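Local coordinates for protein enoyl-CoA hydratase (Mycobacterium tuberculosis, PDB 5KJP) that probably catalyses the reversible hydration of 2-enoyl-CoA thioesters to 3-hydroxyacyl-CoA in fatty-acid metabolism, as a member of the crotonase superfamily, at residues Glu20-Arg24 with Asp57-Ser61; Gly70-Gly75 with Ala108-Leu114; Pro101-Leu105 with Val212-Lys216. One frame throughout, in Å; residues are numbered along the deposited sequence.

Contacts 1 and 2 both reach the six-stranded sheet, contact 1 where strand 17-22 turns into 25-30 and contact 2 at the end of strand 105-109 and beyond it; their centres lie about 24 Å apart. Contact 1 is at the surface, and its chemistry is polar and watery: a guanidinium, an amide and a carboxylate set round a turn. Contact 2 is partly buried and joins backbone bonds to a phenylalanine ring. Contact 3 is buried and brings a C-terminal helix to the loop entering strand 105-109, with a lysine among carbonyls; contacts 2 and 3 thus hold opposite ends of one strand. Contacts 1 and 3 touch where K103 NZ meets L60 O.

Contact 1. Residues Glu20-Arg24 with Asp57-Ser61; sequences EQRDR and DAGLS
R24 and L60 bring the two backbones to within 4.3 Å, CA to CA, and beside them S61 N donates to R24 O (2.7 Å). The R24 side chain then wraps over the type I beta turn from D57 to L60. A bend at chi3 (55°) lays the guanidinium across the turn, with G59 O 3.6 Å above its plane and over its centre. Its edge does the bonding: R24 NE donates in plane to S61 OG (2.6 Å), and R24 NH2 reaches A58 O (2.8 Å) somewhat tilted from the plane. A water relays NH2 to L60 O, so A58 O and S61 OG are bonded directly, L60 O through the water. The turn is also held from inside, as D57 OD1 takes the amide of G59 in an Asx turn. On the strand side, Q21 is extended and its amide is fixed by NE2 donating to D23 O (2.7 Å) in the amide plane. That amide passes L60 CD2, with NE2 3.5 Å from it, and two waters connect OE1 and NE2 separately to D57 OD2. D23 and R24 form the two-residue hairpin connection between strands 17-22 and 25-30, whereas 57-61 leads from helix 41-56 into strand 62-67; L60 packs on L26 of strand 25-30, and S61 touches T205 of helix 193-205.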
loop_
_atom_site.group_PDB
_atom_site.type_symbol
_atom_site.label_atom_id
_atom_site.label_comp_id
_atom_site.label_asym_id
_atom_site.label_seq_id
_atom_site.Cartn_x
_atom_site.Cartn_y
_atom_site.Cartn_z
ATOM N N GLU A 20 -18.421 27.522 8.183
ATOM C CA GLU A 20 -19.289 27.488 9.351
ATOM C C GLU A 20 -18.664 26.664 10.461
ATOM O O GLU A 20 -18.215 25.542 10.231
ATOM C CB GLU A 20 -20.659 26.911 8.999
ATOM C CG GLU A 20 -21.618 26.879 10.178
ATOM C CD GLU A 20 -22.812 25.971 9.945
ATOM O OE1 GLU A 20 -23.055 25.589 8.779
ATOM O OE2 GLU A 20 -23.507 25.645 10.932
ATOM N N GLN A 21 -18.634 27.218 11.666
ATOM C CA GLN A 21 -18.175 26.464 12.825
ATOM C C GLN A 21 -19.350 25.815 13.549
ATOM O O GLN A 21 -20.316 26.489 13.915
ATOM C CB GLN A 21 -17.405 27.365 13.791
ATOM C CG GLN A 21 -17.065 26.691 15.113
ATOM C CD GLN A 21 -16.059 27.478 15.931
ATOM O OE1 GLN A 21 -15.698 28.603 15.577
ATOM N NE2 GLN A 21 -15.601 26.891 17.033
ATOM N N ARG A 22 -19.270 24.501 13.735
ATOM C CA ARG A 22 -20.220 23.781 14.573
ATOM C C ARG A 22 -19.440 23.113 15.684
ATOM O O ARG A 22 -18.766 22.107 15.457
ATOM C CB ARG A 22 -21.011 22.749 13.769
ATOM C CG ARG A 22 -21.839 23.365 12.660
ATOM C CD ARG A 22 -22.845 22.387 12.076
ATOM N NE ARG A 22 -23.355 22.871 10.794
ATOM C CZ ARG A 22 -24.062 22.135 9.942
ATOM N NH1 ARG A 22 -24.478 22.662 8.799
ATOM N NH2 ARG A 22 -24.352 20.876 10.233
ATOM N N ASP A 23 -19.527 23.690 16.878
ATOM C CA ASP A 23 -18.698 23.281 18.007
ATOM C C ASP A 23 -17.223 23.332 17.611
ATOM O O ASP A 23 -16.690 24.403 17.310
ATOM C CB ASP A 23 -19.086 21.882 18.492
ATOM C CG ASP A 23 -20.534 21.804 18.949
ATOM O OD1 ASP A 23 -21.001 22.752 19.621
ATOM O OD2 ASP A 23 -21.208 20.799 18.635
ATOM N N ARG A 24 -16.572 22.176 17.588
ATOM C CA ARG A 24 -15.143 22.129 17.302
ATOM C C ARG A 24 -14.860 21.688 15.866
ATOM O O ARG A 24 -13.720 21.365 15.516
ATOM C CB ARG A 24 -14.445 21.201 18.293
ATOM C CG ARG A 24 -14.760 21.530 19.751
ATOM C CD ARG A 24 -13.841 20.771 20.686
ATOM N NE ARG A 24 -12.447 21.041 20.357
ATOM C CZ ARG A 24 -11.758 22.077 20.824
ATOM N NH1 ARG A 24 -12.329 22.935 21.661
ATOM N NH2 ARG A 24 -10.493 22.249 20.461
ATOM N N ASP A 57 -6.999 28.130 15.400
ATOM C CA ASP A 57 -8.037 28.329 16.409
ATOM C C ASP A 57 -8.067 27.153 17.383
ATOM O O ASP A 57 -8.376 26.029 16.999
ATOM C CB ASP A 57 -9.399 28.513 15.731
ATOM C CG ASP A 57 -10.509 28.895 16.703
ATOM O OD1 ASP A 57 -10.355 28.727 17.932
ATOM O OD2 ASP A 57 -11.558 29.364 16.219
ATOM N N ALA A 58 -7.758 27.429 18.647
ATOM C CA ALA A 58 -7.698 26.392 19.673
ATOM C C ALA A 58 -9.064 25.754 19.922
ATOM O O ALA A 58 -9.150 24.657 20.473
ATOM C CB ALA A 58 -7.139 26.967 20.971
ATOM N N GLY A 59 -10.125 26.443 19.510
ATOM C CA GLY A 59 -11.480 25.937 19.652
ATOM C C GLY A 59 -11.935 25.041 18.511
ATOM O O GLY A 59 -13.075 24.573 18.497
ATOM N N LEU A 60 -11.051 24.807 17.543
ATOM C CA LEU A 60 -11.361 23.914 16.432
ATOM C C LEU A 60 -10.490 22.667 16.505
ATOM O O LEU A 60 -9.310 22.743 16.856
ATOM C CB LEU A 60 -11.158 24.614 15.088
ATOM C CG LEU A 60 -12.126 25.752 14.740
ATOM C CD1 LEU A 60 -11.731 26.413 13.414
ATOM C CD2 LEU A 60 -13.560 25.236 14.683
ATOM N N SER A 61 -11.075 21.523 16.168
ATOM C CA SER A 61 -10.356 20.253 16.233
ATOM C C SER A 61 -10.239 19.577 14.868
ATOM O O SER A 61 -9.209 18.987 14.549
ATOM C CB SER A 61 -11.042 19.307 17.220
ATOM O OG SER A 61 -10.953 19.808 18.549
HETATM O O HOH W 1 -13.075 29.879 14.188
HETATM O O HOH W 2 -13.708 29.097 18.189
HETATM O O HOH W 3 -8.122 21.293 18.898
#

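Contact 2. Residues Gly70-Gly75 with Ala108-Leu114; sequences GSFCAG and AVEGYAL
F72 meets V109 ring face to methyl: V109 CG2 stands over one face of the ring, 4.0 Å from its centroid and 18° off the normal, displaced toward the rim in a CH-pi contact. With CG anti to the backbone N (chi1 -177°), the ring reaches the strand, where A108 O lies at its edge, 3.5 Å from F72 CD1. A113 CB comes from the same side of the ring as V109 CG2 but obliquely, 3.6 Å from F72 CD2. L65 of strand 62-67 also packs on F72. F72 N makes a weak bond to E110 O (2.8 Å). Two sound backbone bonds run alongside: C73 N donates to Y112 O (3.0 Å), and L114 N to C73 O (3.0 Å), making a single beta bridge between C73 and A113. As in other crotonases, the loop after strand 62-67 and the start of helix 116-123 probably each supply a peptide NH to the oxyanion hole for the thioester carbonyl; this bridge ties the first region to the strand running into the second. S71 points its CB away, yet its OG takes a weak bond from Y112 N (3.4 Å) and donates to a water that in turn donates to Y112 O. Of the E110 side chain, CB makes the contact, 3.4 Å from G70 O, while the carboxylate is bonded by the amides of G191 and A193.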
loop_
_atom_site.group_PDB
_atom_site.type_symbol
_atom_site.label_atom_id
_atom_site.label_comp_id
_atom_site.label_asym_id
_atom_site.label_seq_id
_atom_site.Cartn_x
_atom_site.Cartn_y
_atom_site.Cartn_z
ATOM N N GLY A 70 -24.154 19.676 -4.314
ATOM C CA GLY A 70 -24.192 18.270 -4.680
ATOM C C GLY A 70 -23.100 17.813 -5.632
ATOM O O GLY A 70 -23.161 16.706 -6.167
ATOM N N SER A 71 -22.105 18.665 -5.857
ATOM C CA SER A 71 -20.935 18.272 -6.631
ATOM C C SER A 71 -19.689 18.830 -5.962
ATOM O O SER A 71 -19.619 20.019 -5.654
ATOM C CB SER A 71 -21.034 18.757 -8.076
ATOM O OG SER A 71 -20.151 18.019 -8.909
ATOM N N PHE A 72 -18.703 17.967 -5.742
ATOM C CA PHE A 72 -17.561 18.322 -4.905
ATOM C C PHE A 72 -16.677 19.386 -5.546
ATOM O O PHE A 72 -16.567 20.497 -5.030
ATOM C CB PHE A 72 -16.735 17.075 -4.591
ATOM C CG PHE A 72 -15.576 17.333 -3.669
ATOM C CD1 PHE A 72 -15.782 17.507 -2.309
ATOM C CD2 PHE A 72 -14.279 17.396 -4.161
ATOM C CE1 PHE A 72 -14.717 17.743 -1.450
ATOM C CE2 PHE A 72 -13.205 17.624 -3.309
ATOM C CZ PHE A 72 -13.429 17.795 -1.947
ATOM N N CYS A 73 -16.046 19.050 -6.667
ATOM C CA CYS A 73 -15.125 19.975 -7.323
ATOM C C CYS A 73 -14.705 19.417 -8.670
ATOM O O CYS A 73 -14.159 18.314 -8.744
ATOM C CB CYS A 73 -13.888 20.230 -6.452
ATOM S SG CYS A 73 -12.621 21.295 -7.230
ATOM N N ALA A 74 -14.957 20.183 -9.728
ATOM C CA ALA A 74 -14.646 19.754 -11.089
ATOM C C ALA A 74 -13.167 19.927 -11.417
ATOM O O ALA A 74 -12.729 19.609 -12.522
ATOM C CB ALA A 74 -15.495 20.525 -12.097
ATOM N N GLY A 75 -12.404 20.438 -10.461
ATOM C CA GLY A 75 -10.981 20.637 -10.654
ATOM C C GLY A 75 -10.647 22.108 -10.743
ATOM O O GLY A 75 -11.441 22.966 -10.349
ATOM N N ALA A 108 -15.897 15.607 2.208
ATOM C CA ALA A 108 -17.238 15.052 2.025
ATOM C C ALA A 108 -17.667 15.213 0.575
ATOM O O ALA A 108 -18.031 16.312 0.137
ATOM C CB ALA A 108 -18.242 15.729 2.961
ATOM N N VAL A 109 -17.631 14.108 -0.162
ATOM C CA VAL A 109 -17.747 14.150 -1.617
ATOM C C VAL A 109 -19.129 13.729 -2.114
ATOM O O VAL A 109 -19.612 12.645 -1.786
ATOM C CB VAL A 109 -16.682 13.248 -2.277
ATOM C CG1 VAL A 109 -16.855 13.221 -3.806
ATOM C CG2 VAL A 109 -15.275 13.720 -1.888
ATOM N N GLU A 110 -19.745 14.619 -2.883
ATOM C CA GLU A 110 -20.938 14.336 -3.676
ATOM C C GLU A 110 -20.575 14.559 -5.142
ATOM O O GLU A 110 -19.657 15.333 -5.447
ATOM C CB GLU A 110 -22.113 15.251 -3.290
ATOM C CG GLU A 110 -22.530 15.226 -1.818
ATOM C CD GLU A 110 -23.519 14.117 -1.486
ATOM O OE1 GLU A 110 -24.004 13.431 -2.414
ATOM O OE2 GLU A 110 -23.823 13.947 -0.283
ATOM N N GLY A 111 -21.300 13.903 -6.046
ATOM C CA GLY A 111 -21.142 14.145 -7.471
ATOM C C GLY A 111 -19.721 13.888 -7.936
ATOM O O GLY A 111 -19.126 12.882 -7.574
ATOM N N TYR A 112 -19.160 14.807 -8.713
ATOM C CA TYR A 112 -17.814 14.608 -9.239
ATOM C C TYR A 112 -16.736 15.326 -8.437
ATOM O O TYR A 112 -16.870 16.512 -8.114
ATOM C CB TYR A 112 -17.735 15.069 -10.695
ATOM C CG TYR A 112 -18.404 14.133 -11.667
ATOM C CD1 TYR A 112 -17.771 12.972 -12.087
ATOM C CD2 TYR A 112 -19.668 14.410 -12.169
ATOM C CE1 TYR A 112 -18.375 12.110 -12.978
ATOM C CE2 TYR A 112 -20.283 13.551 -13.064
ATOM C CZ TYR A 112 -19.630 12.401 -13.463
ATOM O OH TYR A 112 -20.230 11.539 -14.352
ATOM N N ALA A 113 -15.681 14.580 -8.116
ATOM C CA ALA A 113 -14.410 15.133 -7.660
ATOM C C ALA A 113 -13.362 14.786 -8.708
ATOM O O ALA A 113 -12.774 13.697 -8.669
ATOM C CB ALA A 113 -14.016 14.567 -6.295
ATOM N N LEU A 114 -13.145 15.686 -9.663
ATOM C CA LEU A 114 -12.278 15.373 -10.798
ATOM C C LEU A 114 -11.049 16.269 -10.888
ATOM O O LEU A 114 -11.109 17.461 -10.566
ATOM C CB LEU A 114 -13.064 15.469 -12.111
ATOM C CG LEU A 114 -14.208 14.469 -12.291
ATOM C CD1 LEU A 114 -15.031 14.814 -13.528
ATOM C CD2 LEU A 114 -13.651 13.049 -12.378
HETATM O O HOH W 4 -17.731 18.877 -9.839
#

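Contact 3. Residues Pro101-Leu105 with Val212-Lys216; sequences PTKPL and VVATK
K216 drives its side chain from helix 209-221 in among the carbonyls of P101, T102 and K103. CB points toward the loop; a chi1 of 168° swings CG away from the backbone N, and the chain runs fully extended to its tip. CG passes the T102 carbonyl at the limit of contact, CD closes to 3.3 Å from T102 O, and CE lies 3.4 Å from P101 O. NZ then donates to K103 O (2.8 Å) and to P101 O (2.9 Å), coming from above both carbonyl planes, 57° and 48° out of them and off the lone pairs. Its third partner is the carboxylate of D125, a salt bridge that should help keep the buried ammonium charged; the same oxygen, OD2, takes the amide of L105. The loop so held leads into strand 105-109, a central strand of the crotonase sheet, and helix 209-221 belongs to the C-terminal helical part, which in this family commonly packs between subunits. L168 of a second subunit accordingly rests on both P104 and V212. Those two cross at about a right angle, P104 CG against V212 CG1 at a tight 3.5 Å. V213 divides its methyls between neighbouring residues: CG1 meets T102 CG2 (3.7 Å), and CG2 meets K103 CG. A water donates to both T102 O and V213 O, joining loop and helix.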
loop_
_atom_site.group_PDB
_atom_site.type_symbol
_atom_site.label_atom_id
_atom_site.label_comp_id
_atom_site.label_asym_id
_atom_site.label_seq_id
_atom_site.Cartn_x
_atom_site.Cartn_y
_atom_site.Cartn_z
ATOM N N PRO A 101 -3.302 20.775 6.107
ATOM C CA PRO A 101 -3.417 21.271 7.482
ATOM C C PRO A 101 -2.787 20.325 8.500
ATOM O O PRO A 101 -2.567 19.144 8.211
ATOM C CB PRO A 101 -4.933 21.358 7.701
ATOM C CG PRO A 101 -5.491 20.322 6.777
ATOM C CD PRO A 101 -4.604 20.354 5.559
ATOM N N THR A 102 -2.502 20.856 9.682
ATOM C CA THR A 102 -2.008 20.063 10.799
ATOM C C THR A 102 -3.124 19.227 11.423
ATOM O O THR A 102 -2.955 18.038 11.689
ATOM C CB THR A 102 -1.382 20.974 11.854
ATOM O OG1 THR A 102 -0.265 21.656 11.268
ATOM C CG2 THR A 102 -0.923 20.175 13.075
ATOM N N LYS A 103 -4.270 19.859 11.644
ATOM C CA LYS A 103 -5.419 19.172 12.223
ATOM C C LYS A 103 -6.100 18.290 11.168
ATOM O O LYS A 103 -5.893 18.491 9.975
ATOM C CB LYS A 103 -6.388 20.198 12.812
ATOM C CG LYS A 103 -5.807 20.920 14.025
ATOM C CD LYS A 103 -6.737 22.016 14.545
ATOM C CE LYS A 103 -6.066 22.803 15.660
ATOM N NZ LYS A 103 -6.829 24.035 16.008
ATOM N N PRO A 104 -6.899 17.296 11.601
ATOM C CA PRO A 104 -7.525 16.397 10.622
ATOM C C PRO A 104 -8.516 17.102 9.692
ATOM O O PRO A 104 -9.252 18.012 10.089
ATOM C CB PRO A 104 -8.247 15.360 11.497
ATOM C CG PRO A 104 -7.557 15.424 12.816
ATOM C CD PRO A 104 -7.154 16.861 12.986
ATOM N N LEU A 105 -8.497 16.671 8.438
ATOM C CA LEU A 105 -9.388 17.185 7.418
ATOM C C LEU A 105 -10.111 16.031 6.743
ATOM O O LEU A 105 -9.486 15.079 6.270
ATOM C CB LEU A 105 -8.608 18.000 6.385
ATOM C CG LEU A 105 -9.396 18.500 5.176
ATOM C CD1 LEU A 105 -10.503 19.481 5.586
ATOM C CD2 LEU A 105 -8.435 19.129 4.172
ATOM N N VAL A 212 -4.621 13.289 18.941
ATOM C CA VAL A 212 -5.105 13.198 17.567
ATOM C C VAL A 212 -4.129 13.867 16.594
ATOM O O VAL A 212 -3.767 13.289 15.563
ATOM C CB VAL A 212 -6.512 13.836 17.439
ATOM C CG1 VAL A 212 -6.854 14.122 15.985
ATOM C CG2 VAL A 212 -7.570 12.929 18.085
ATOM N N VAL A 213 -3.676 15.069 16.937
ATOM C CA VAL A 213 -2.778 15.802 16.053
ATOM C C VAL A 213 -1.431 15.090 15.972
ATOM O O VAL A 213 -0.850 14.976 14.890
ATOM C CB VAL A 213 -2.592 17.263 16.512
ATOM C CG1 VAL A 213 -1.309 17.864 15.944
ATOM C CG2 VAL A 213 -3.810 18.097 16.112
ATOM N N ALA A 214 -0.950 14.586 17.107
ATOM C CA ALA A 214 0.316 13.854 17.134
ATOM C C ALA A 214 0.227 12.569 16.330
ATOM O O ALA A 214 1.188 12.167 15.677
ATOM C CB ALA A 214 0.731 13.543 18.566
ATOM N N THR A 215 -0.932 11.923 16.386
ATOM C CA THR A 215 -1.140 10.673 15.667
ATOM C C THR A 215 -1.078 10.920 14.162
ATOM O O THR A 215 -0.408 10.188 13.426
ATOM C CB THR A 215 -2.482 10.028 16.053
ATOM O OG1 THR A 215 -2.408 9.571 17.411
ATOM C CG2 THR A 215 -2.784 8.837 15.153
ATOM N N LYS A 216 -1.755 11.971 13.713
ATOM C CA LYS A 216 -1.716 12.333 12.303
ATOM C C LYS A 216 -0.296 12.695 11.889
ATOM O O LYS A 216 0.175 12.296 10.822
ATOM C CB LYS A 216 -2.669 13.494 12.005
ATOM C CG LYS A 216 -2.461 14.092 10.625
ATOM C CD LYS A 216 -3.525 15.120 10.256
ATOM C CE LYS A 216 -3.086 15.909 9.031
ATOM N NZ LYS A 216 -4.170 16.793 8.496
HETATM O O HOH W 5 -0.804 16.508 12.424
#